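Local coordinates for DegV family protein (Eubacterium eligens, PDB 3FDJ) that is of unknown function but, as a DegV family member, probably binds a fatty acid, as relatives do, at residues A219-N233 with A266-K278. Residues are numbered along the deposited sequence; the frame is centred on the assembly and turned at random.
Sequences AGYEGGKLRICHVEN and AERGGIILSCETK
Glu232 and Arg268 form a salt bridge in which a single carboxylate oxygen, OE1, takes NE of Arg268 at 2.6 Å and, weakly, its NH2. The oxygen lies at the edge of the guanidinium, whose plane is turned 29° from that of the carboxylate. NH1 of Arg268 reaches on to Asp49 and Glu52 of helix 44-52. A methionine here would probably leave Glu232 OE1 without its charged mate, and Asp49 and Glu52 without the guanidinium that pairs with them. Alongside, Asn233 ND2 donates almost straight to Gly269 O (2.9 Å, 177°), while its OD1 caps the next helix at Leu236 N. Val231 exchanges backbone bonds with Gly269 and Gly270, the end of a type II turn from Glu267. From there strands 226-230 and 271-276 run antiparallel as neighbours within the mixed six-stranded sheet of one lobe, Arg227 pairing with Ser274 and Cys229 with Ile272. Past Leu226, Lys225 N donates a hydrogen bond to Glu276 OE1 from above the carboxylate plane (3.1 Å), while OE2 is bonded to Tyr149 OH. On the face bearing Leu226 and Ile228, the Ile228 CG1 branch lies beside Leu273 CB (3.9 Å), and Leu226 CD1 touches Leu273 CD1. With its CG anti to the backbone N (chi1 -175°), Tyr221 sets its ring edge against Glu276 O and lies obliquely to Cys275 SG, 4.7 Å from the ring centroid. At the other end, Val231 CG2 packs against Ala266 CB (3.9 Å).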
ATOM      1  N   ALA A 219      -8.865  -3.690 -17.321  1.00 10.25           N
ATOM      2  CA  ALA A 219      -7.486  -3.849 -16.865  1.00 10.14           C
ATOM      3  C   ALA A 219      -6.881  -5.211 -17.232  1.00 10.42           C
ATOM      4  O   ALA A 219      -5.672  -5.400 -17.100  1.00 11.52           O
ATOM      5  CB  ALA A 219      -7.407  -3.642 -15.340  1.00  9.56           C
ATOM      6  N   GLY A 220      -7.698  -6.157 -17.679  1.00  9.67           N
ATOM      7  CA  GLY A 220      -7.196  -7.490 -18.017  1.00  9.75           C
ATOM      8  C   GLY A 220      -7.188  -8.451 -16.839  1.00  9.76           C
ATOM      9  O   GLY A 220      -6.470  -9.458 -16.855  1.00 10.05           O
ATOM     10  N   TYR A 221      -8.021  -8.177 -15.840  1.00  9.78           N
ATOM     11  CA  TYR A 221      -8.173  -9.092 -14.704  1.00  9.92           C
ATOM     12  C   TYR A 221      -8.858 -10.366 -15.173  1.00 10.82           C
ATOM     13  O   TYR A 221      -9.881 -10.319 -15.868  1.00 10.78           O
ATOM     14  CB  TYR A 221      -8.968  -8.460 -13.561  1.00 10.01           C
ATOM     15  CG  TYR A 221      -9.008  -9.374 -12.361  1.00  9.50           C
ATOM     16  CD1 TYR A 221      -7.844  -9.693 -11.672  1.00  9.24           C
ATOM     17  CD2 TYR A 221     -10.208  -9.930 -11.917  1.00 10.84           C
ATOM     18  CE1 TYR A 221      -7.863 -10.534 -10.582  1.00  8.84           C
ATOM     19  CE2 TYR A 221     -10.240 -10.773 -10.826  1.00 11.09           C
ATOM     20  CZ  TYR A 221      -9.064 -11.065 -10.153  1.00 12.08           C
ATOM     21  OH  TYR A 221      -9.070 -11.916  -9.077  1.00 11.67           O
ATOM     22  N   GLU A 222      -8.271 -11.509 -14.814  1.00 11.36           N
ATOM     23  CA  GLU A 222      -8.784 -12.818 -15.204  1.00 12.35           C
ATOM     24  C   GLU A 222      -8.814 -13.828 -14.042  1.00 12.22           C
ATOM     25  O   GLU A 222      -8.583 -15.030 -14.229  1.00 12.83           O
ATOM     26  CB  GLU A 222      -7.931 -13.359 -16.363  1.00 13.45           C
ATOM     27  CG  GLU A 222      -8.193 -12.622 -17.662  1.00 17.22           C
ATOM     28  CD  GLU A 222      -7.501 -13.237 -18.874  1.00 22.08           C
ATOM     29  OE1 GLU A 222      -6.626 -14.128 -18.683  1.00 22.98           O
ATOM     30  OE2 GLU A 222      -7.833 -12.803 -20.014  1.00 22.94           O
ATOM     31  N   GLY A 223      -9.081 -13.347 -12.837  1.00 11.38           N
ATOM     32  CA  GLY A 223      -9.256 -14.241 -11.697  1.00 10.96           C
ATOM     33  C   GLY A 223      -8.016 -14.573 -10.882  1.00 10.53           C
ATOM     34  O   GLY A 223      -8.051 -15.491 -10.084  1.00 10.38           O
ATOM     35  N   GLY A 224      -6.925 -13.841 -11.084  1.00 10.31           N
ATOM     36  CA  GLY A 224      -5.694 -14.049 -10.318  1.00 10.10           C
ATOM     37  C   GLY A 224      -5.729 -13.449  -8.918  1.00 10.14           C
ATOM     38  O   GLY A 224      -6.768 -13.035  -8.414  1.00 10.10           O
ATOM     39  N   LYS A 225      -4.564 -13.377  -8.299  1.00 10.02           N
ATOM     40  CA  LYS A 225      -4.460 -12.950  -6.928  1.00 10.58           C
ATOM     41  C   LYS A 225      -5.096 -11.566  -6.719  1.00 10.18           C
ATOM     42  O   LYS A 225      -4.929 -10.667  -7.534  1.00 10.09           O
ATOM     43  CB  LYS A 225      -2.980 -12.951  -6.539  1.00 11.13           C
ATOM     44  CG  LYS A 225      -2.732 -12.571  -5.112  1.00 12.47           C
ATOM     45  CD  LYS A 225      -1.250 -12.549  -4.790  1.00 11.70           C
ATOM     46  CE  LYS A 225      -0.646 -13.907  -4.846  1.00 13.76           C
ATOM     47  NZ  LYS A 225       0.649 -13.944  -4.115  1.00 12.69           N
ATOM     48  N   LEU A 226      -5.842 -11.437  -5.625  1.00 10.25           N
ATOM     49  CA  LEU A 226      -6.606 -10.244  -5.273  1.00 10.48           C
ATOM     50  C   LEU A 226      -6.397  -9.953  -3.797  1.00  9.96           C
ATOM     51  O   LEU A 226      -6.551 -10.844  -2.948  1.00  9.22           O
ATOM     52  CB  LEU A 226      -8.108 -10.503  -5.494  1.00 11.44           C
ATOM     53  CG  LEU A 226      -9.106  -9.461  -4.955  1.00 12.71           C
ATOM     54  CD1 LEU A 226      -8.940  -8.185  -5.724  1.00 14.60           C
ATOM     55  CD2 LEU A 226     -10.548 -10.020  -5.046  1.00 13.74           C
ATOM     56  N   ARG A 227      -6.047  -8.710  -3.478  1.00  8.93           N
ATOM     57  CA  ARG A 227      -5.799  -8.304  -2.092  1.00  8.99           C
ATOM     58  C   ARG A 227      -6.578  -7.022  -1.852  1.00  8.66           C
ATOM     59  O   ARG A 227      -6.494  -6.086  -2.639  1.00  9.08           O
ATOM     60  CB  ARG A 227      -4.284  -8.089  -1.842  1.00  8.55           C
ATOM     61  CG  ARG A 227      -3.447  -9.368  -1.969  1.00  9.19           C
ATOM     62  CD  ARG A 227      -3.791 -10.373  -0.896  1.00  9.75           C
ATOM     63  NE  ARG A 227      -3.022 -11.617  -1.001  1.00  8.82           N
ATOM     64  CZ  ARG A 227      -3.414 -12.741  -1.593  1.00  9.91           C
ATOM     65  NH1 ARG A 227      -4.621 -12.873  -2.128  1.00 11.73           N
ATOM     66  NH2 ARG A 227      -2.590 -13.778  -1.579  1.00 11.22           N
ATOM     67  N   ILE A 228      -7.377  -7.000  -0.793  1.00  9.14           N
ATOM     68  CA  ILE A 228      -8.217  -5.844  -0.482  1.00  9.10           C
ATOM     69  C   ILE A 228      -7.992  -5.439   0.978  1.00  9.81           C
ATOM     70  O   ILE A 228      -8.183  -6.271   1.891  1.00  9.39           O
ATOM     71  CB  ILE A 228      -9.722  -6.168  -0.655  1.00  9.66           C
ATOM     72  CG1 ILE A 228     -10.025  -6.807  -2.016  1.00  9.01           C
ATOM     73  CG2 ILE A 228     -10.581  -4.908  -0.384  1.00  8.95           C
ATOM     74  CD1 ILE A 228     -11.495  -7.333  -2.201  1.00 11.62           C
ATOM     75  N   CYS A 229      -7.580  -4.192   1.208  1.00 10.53           N
ATOM     76  CA  CYS A 229      -7.539  -3.644   2.554  1.00 11.60           C
ATOM     77  C   CYS A 229      -8.630  -2.589   2.718  1.00 10.68           C
ATOM     78  O   CYS A 229      -9.134  -2.021   1.732  1.00 11.32           O
ATOM     79  CB  CYS A 229      -6.151  -3.116   2.950  1.00 12.46           C
ATOM     80  SG  CYS A 229      -5.808  -1.577   2.288  1.00 18.52           S
ATOM     81  N   HIS A 230      -9.062  -2.406   3.961  1.00  9.99           N
ATOM     82  CA  HIS A 230     -10.123  -1.506   4.301  1.00  8.84           C
ATOM     83  C   HIS A 230      -9.815  -0.770   5.585  1.00  8.63           C
ATOM     84  O   HIS A 230      -9.075  -1.261   6.447  1.00  9.34           O
ATOM     85  CB  HIS A 230     -11.455  -2.254   4.431  1.00  9.98           C
ATOM     86  CG  HIS A 230     -11.493  -3.196   5.583  1.00  9.93           C
ATOM     87  ND1 HIS A 230     -11.844  -2.797   6.857  1.00 10.63           N
ATOM     88  CD2 HIS A 230     -11.154  -4.502   5.674  1.00 10.75           C
ATOM     89  CE1 HIS A 230     -11.748  -3.831   7.673  1.00 11.83           C
ATOM     90  NE2 HIS A 230     -11.331  -4.878   6.980  1.00 10.05           N
ATOM     91  N   VAL A 231     -10.396   0.412   5.701  1.00  8.50           N
ATOM     92  CA  VAL A 231     -10.298   1.244   6.886  1.00  8.60           C
ATOM     93  C   VAL A 231     -11.676   1.243   7.524  1.00  9.33           C
ATOM     94  O   VAL A 231     -12.549   2.047   7.151  1.00  9.10           O
ATOM     95  CB  VAL A 231      -9.926   2.686   6.544  1.00  8.73           C
ATOM     96  CG1 VAL A 231      -9.696   3.474   7.844  1.00  7.78           C
ATOM     97  CG2 VAL A 231      -8.705   2.733   5.613  1.00  9.77           C
ATOM     98  N   GLU A 232     -11.858   0.336   8.466  1.00 10.07           N
ATOM     99  CA  GLU A 232     -13.136   0.159   9.189  1.00 10.75           C
ATOM    100  C   GLU A 232     -14.293   0.023   8.209  1.00  9.94           C
ATOM    101  O   GLU A 232     -15.352   0.617   8.387  1.00  9.90           O
ATOM    102  CB  GLU A 232     -13.335   1.304  10.193  1.00 11.11           C
ATOM    103  CG  GLU A 232     -12.159   1.378  11.168  1.00 15.62           C
ATOM    104  CD  GLU A 232     -12.429   2.192  12.425  1.00 21.15           C
ATOM    105  OE1 GLU A 232     -13.336   3.054  12.419  1.00 25.50           O
ATOM    106  OE2 GLU A 232     -11.713   1.964  13.420  1.00 25.55           O
ATOM    107  N   ASN A 233     -14.078  -0.761   7.158  1.00  8.80           N
ATOM    108  CA  ASN A 233     -15.135  -1.088   6.234  1.00  8.45           C
ATOM    109  C   ASN A 233     -15.015  -2.511   5.734  1.00  8.53           C
ATOM    110  O   ASN A 233     -14.938  -2.773   4.544  1.00  8.32           O
ATOM    111  CB  ASN A 233     -15.167  -0.104   5.087  1.00  8.32           C
ATOM    112  CG  ASN A 233     -16.519  -0.039   4.436  1.00  8.61           C
ATOM    113  OD1 ASN A 233     -17.404  -0.839   4.766  1.00  8.16           O
ATOM    114  ND2 ASN A 233     -16.713   0.932   3.539  1.00  8.69           N
ATOM    115  N   ALA A 266      -6.353   6.953   3.294  1.00  9.92           N
ATOM    116  CA  ALA A 266      -7.604   6.425   2.707  1.00 11.26           C
ATOM    117  C   ALA A 266      -8.850   6.853   3.475  1.00 10.93           C
ATOM    118  O   ALA A 266      -9.940   6.947   2.902  1.00 11.20           O
ATOM    119  CB  ALA A 266      -7.550   4.904   2.562  1.00  9.86           C
ATOM    120  N   GLU A 267      -8.672   7.098   4.768  1.00 10.99           N
ATOM    121  CA  GLU A 267      -9.707   7.573   5.703  1.00 11.17           C
ATOM    122  C   GLU A 267     -10.794   6.551   6.006  1.00 10.92           C
ATOM    123  O   GLU A 267     -10.915   5.526   5.348  1.00  8.78           O
ATOM    124  CB  GLU A 267     -10.275   8.932   5.293  1.00 12.27           C
ATOM    125  CG  GLU A 267      -9.184   9.988   5.305  1.00 14.89           C
ATOM    126  CD  GLU A 267      -9.694  11.415   5.289  1.00 18.55           C
ATOM    127  OE1 GLU A 267     -10.611  11.737   6.088  1.00 20.82           O
ATOM    128  OE2 GLU A 267      -9.130  12.219   4.507  1.00 17.21           O
ATOM    129  N   ARG A 268     -11.550   6.828   7.058  1.00 11.31           N
ATOM    130  CA  ARG A 268     -12.601   5.931   7.477  1.00 11.97           C
ATOM    131  C   ARG A 268     -13.528   5.646   6.307  1.00 11.29           C
ATOM    132  O   ARG A 268     -13.944   6.561   5.586  1.00 10.70           O
ATOM    133  CB  ARG A 268     -13.401   6.550   8.627  1.00 12.71           C
ATOM    134  CG  ARG A 268     -13.918   5.562   9.595  1.00 18.13           C
ATOM    135  CD  ARG A 268     -14.237   6.264  10.921  1.00 21.10           C
ATOM    136  NE  ARG A 268     -13.570   5.604  12.039  1.00 24.94           N
ATOM    137  CZ  ARG A 268     -13.274   6.179  13.204  1.00 24.68           C
ATOM    138  NH1 ARG A 268     -13.553   7.460  13.429  1.00 26.61           N
ATOM    139  NH2 ARG A 268     -12.684   5.464  14.153  1.00 26.56           N
ATOM    140  N   GLY A 269     -13.816   4.363   6.118  1.00 10.55           N
ATOM    141  CA  GLY A 269     -14.699   3.900   5.063  1.00  9.62           C
ATOM    142  C   GLY A 269     -13.953   3.449   3.824  1.00  8.73           C
ATOM    143  O   GLY A 269     -14.517   2.801   2.943  1.00  9.58           O
ATOM    144  N   GLY A 270     -12.685   3.820   3.718  1.00  9.34           N
ATOM    145  CA  GLY A 270     -11.938   3.613   2.499  1.00  8.75           C
ATOM    146  C   GLY A 270     -11.598   2.163   2.207  1.00  8.74           C
ATOM    147  O   GLY A 270     -11.450   1.322   3.136  1.00  8.14           O
ATOM    148  N   ILE A 271     -11.499   1.871   0.906  0.50  8.66           N
ATOM    149  CA  ILE A 271     -11.097   0.565   0.386  0.50  9.08           C
ATOM    150  C   ILE A 271      -9.925   0.752  -0.574  0.50  8.99           C
ATOM    151  O   ILE A 271      -9.903   1.720  -1.337  0.50  9.14           O
ATOM    152  CB  ILE A 271     -12.257  -0.090  -0.394  0.50  9.40           C
ATOM    153  CG1 ILE A 271     -13.425  -0.424   0.545  0.50  9.76           C
ATOM    154  CG2 ILE A 271     -11.770  -1.321  -1.166  0.50 10.13           C
ATOM    155  CD1 ILE A 271     -13.127  -1.514   1.524  0.50  9.09           C
ATOM    156  N   ILE A 272      -8.959  -0.159  -0.546  1.00  8.79           N
ATOM    157  CA  ILE A 272      -7.932  -0.216  -1.585  1.00  9.35           C
ATOM    158  C   ILE A 272      -7.784  -1.672  -2.015  1.00  9.68           C
ATOM    159  O   ILE A 272      -7.727  -2.565  -1.175  1.00  8.91           O
ATOM    160  CB  ILE A 272      -6.562   0.285  -1.098  1.00  9.59           C
ATOM    161  CG1 ILE A 272      -6.669   1.579  -0.280  1.00 12.01           C
ATOM    162  CG2 ILE A 272      -5.625   0.450  -2.295  1.00 10.54           C
ATOM    163  CD1 ILE A 272      -5.332   2.004   0.330  1.00 13.95           C
ATOM    164  N   LEU A 273      -7.720  -1.909  -3.315  1.00  9.12           N
ATOM    165  CA  LEU A 273      -7.526  -3.244  -3.816  1.00 10.77           C
ATOM    166  C   LEU A 273      -6.441  -3.323  -4.847  1.00  9.89           C
ATOM    167  O   LEU A 273      -6.191  -2.377  -5.586  1.00 11.06           O
ATOM    168  CB  LEU A 273      -8.822  -3.867  -4.346  1.00 11.44           C
ATOM    169  CG  LEU A 273      -9.397  -3.598  -5.712  1.00 15.71           C
ATOM    170  CD1 LEU A 273      -8.618  -4.364  -6.838  1.00 15.79           C
ATOM    171  CD2 LEU A 273     -10.874  -4.035  -5.715  1.00 18.70           C
ATOM    172  N   SER A 274      -5.760  -4.449  -4.862  1.00 10.13           N
ATOM    173  CA  SER A 274      -4.789  -4.716  -5.884  1.00 10.54           C
ATOM    174  C   SER A 274      -4.961  -6.105  -6.459  1.00 10.99           C
ATOM    175  O   SER A 274      -5.430  -7.026  -5.769  1.00 10.18           O
ATOM    176  CB  SER A 274      -3.381  -4.509  -5.338  1.00 10.64           C
ATOM    177  OG  SER A 274      -2.439  -4.644  -6.383  1.00 12.54           O
ATOM    178  N   CYS A 275      -4.610  -6.254  -7.739  1.00 11.46           N
ATOM    179  CA  CYS A 275      -4.751  -7.545  -8.416  1.00 11.85           C
ATOM    180  C   CYS A 275      -3.659  -7.793  -9.431  1.00 11.42           C
ATOM    181  O   CYS A 275      -3.067  -6.857  -9.964  1.00 10.93           O
ATOM    182  CB  CYS A 275      -6.099  -7.641  -9.112  1.00 11.55           C
ATOM    183  SG  CYS A 275      -6.374  -6.422 -10.375  1.00 17.61           S
ATOM    184  N   GLU A 276      -3.417  -9.073  -9.699  1.00 11.72           N
ATOM    185  CA  GLU A 276      -2.678  -9.517 -10.871  1.00 12.25           C
ATOM    186  C   GLU A 276      -3.586  -9.479 -12.095  1.00 13.68           C
ATOM    187  O   GLU A 276      -4.756  -9.899 -12.020  1.00 14.43           O
ATOM    188  CB  GLU A 276      -2.270 -10.977 -10.736  1.00 13.45           C
ATOM    189  CG  GLU A 276      -1.271 -11.279  -9.729  1.00 14.29           C
ATOM    190  CD  GLU A 276      -1.015 -12.786  -9.601  1.00 16.96           C
ATOM    191  OE1 GLU A 276      -1.945 -13.613  -9.860  1.00 17.85           O
ATOM    192  OE2 GLU A 276       0.115 -13.135  -9.223  1.00 14.17           O
ATOM    193  N   THR A 277      -3.044  -9.034 -13.220  1.00 13.36           N
ATOM    194  CA  THR A 277      -3.749  -9.029 -14.497  1.00 14.29           C
ATOM    195  C   THR A 277      -3.037  -9.952 -15.484  1.00 16.11           C
ATOM    196  O   THR A 277      -1.958 -10.445 -15.208  1.00 15.80           O
ATOM    197  CB  THR A 277      -3.813  -7.611 -15.090  1.00 14.77           C
ATOM    198  OG1 THR A 277      -2.486  -7.100 -15.334  1.00 13.68           O
ATOM    199  CG2 THR A 277      -4.555  -6.643 -14.123  1.00 13.14           C
ATOM    200  N   LYS A 278      -3.647 -10.196 -16.640  1.00 18.01           N
ATOM    201  CA  LYS A 278      -2.959 -10.915 -17.726  1.00 20.22           C
ATOM    202  C   LYS A 278      -1.767 -10.078 -18.301  1.00 21.47           C
ATOM    203  O   LYS A 278      -1.579  -8.875 -17.949  1.00 23.49           O
ATOM    204  CB  LYS A 278      -3.962 -11.276 -18.824  1.00 20.42           C
ATOM    205  CG  LYS A 278      -4.459 -10.076 -19.555  1.00 22.97           C
ATOM    206  CD  LYS A 278      -5.509 -10.382 -20.598  1.00 27.03           C
ATOM    207  CE  LYS A 278      -5.617  -9.204 -21.573  1.00 28.99           C
ATOM    208  NZ  LYS A 278      -5.301  -7.888 -20.908  1.00 31.18           N
TER
HETATM  209  O   HOH W   1      -3.813  -6.630 -19.003  1.00 31.86           O
HETATM  210  O   HOH W   2      -5.894 -12.015 -13.176  1.00  9.25           O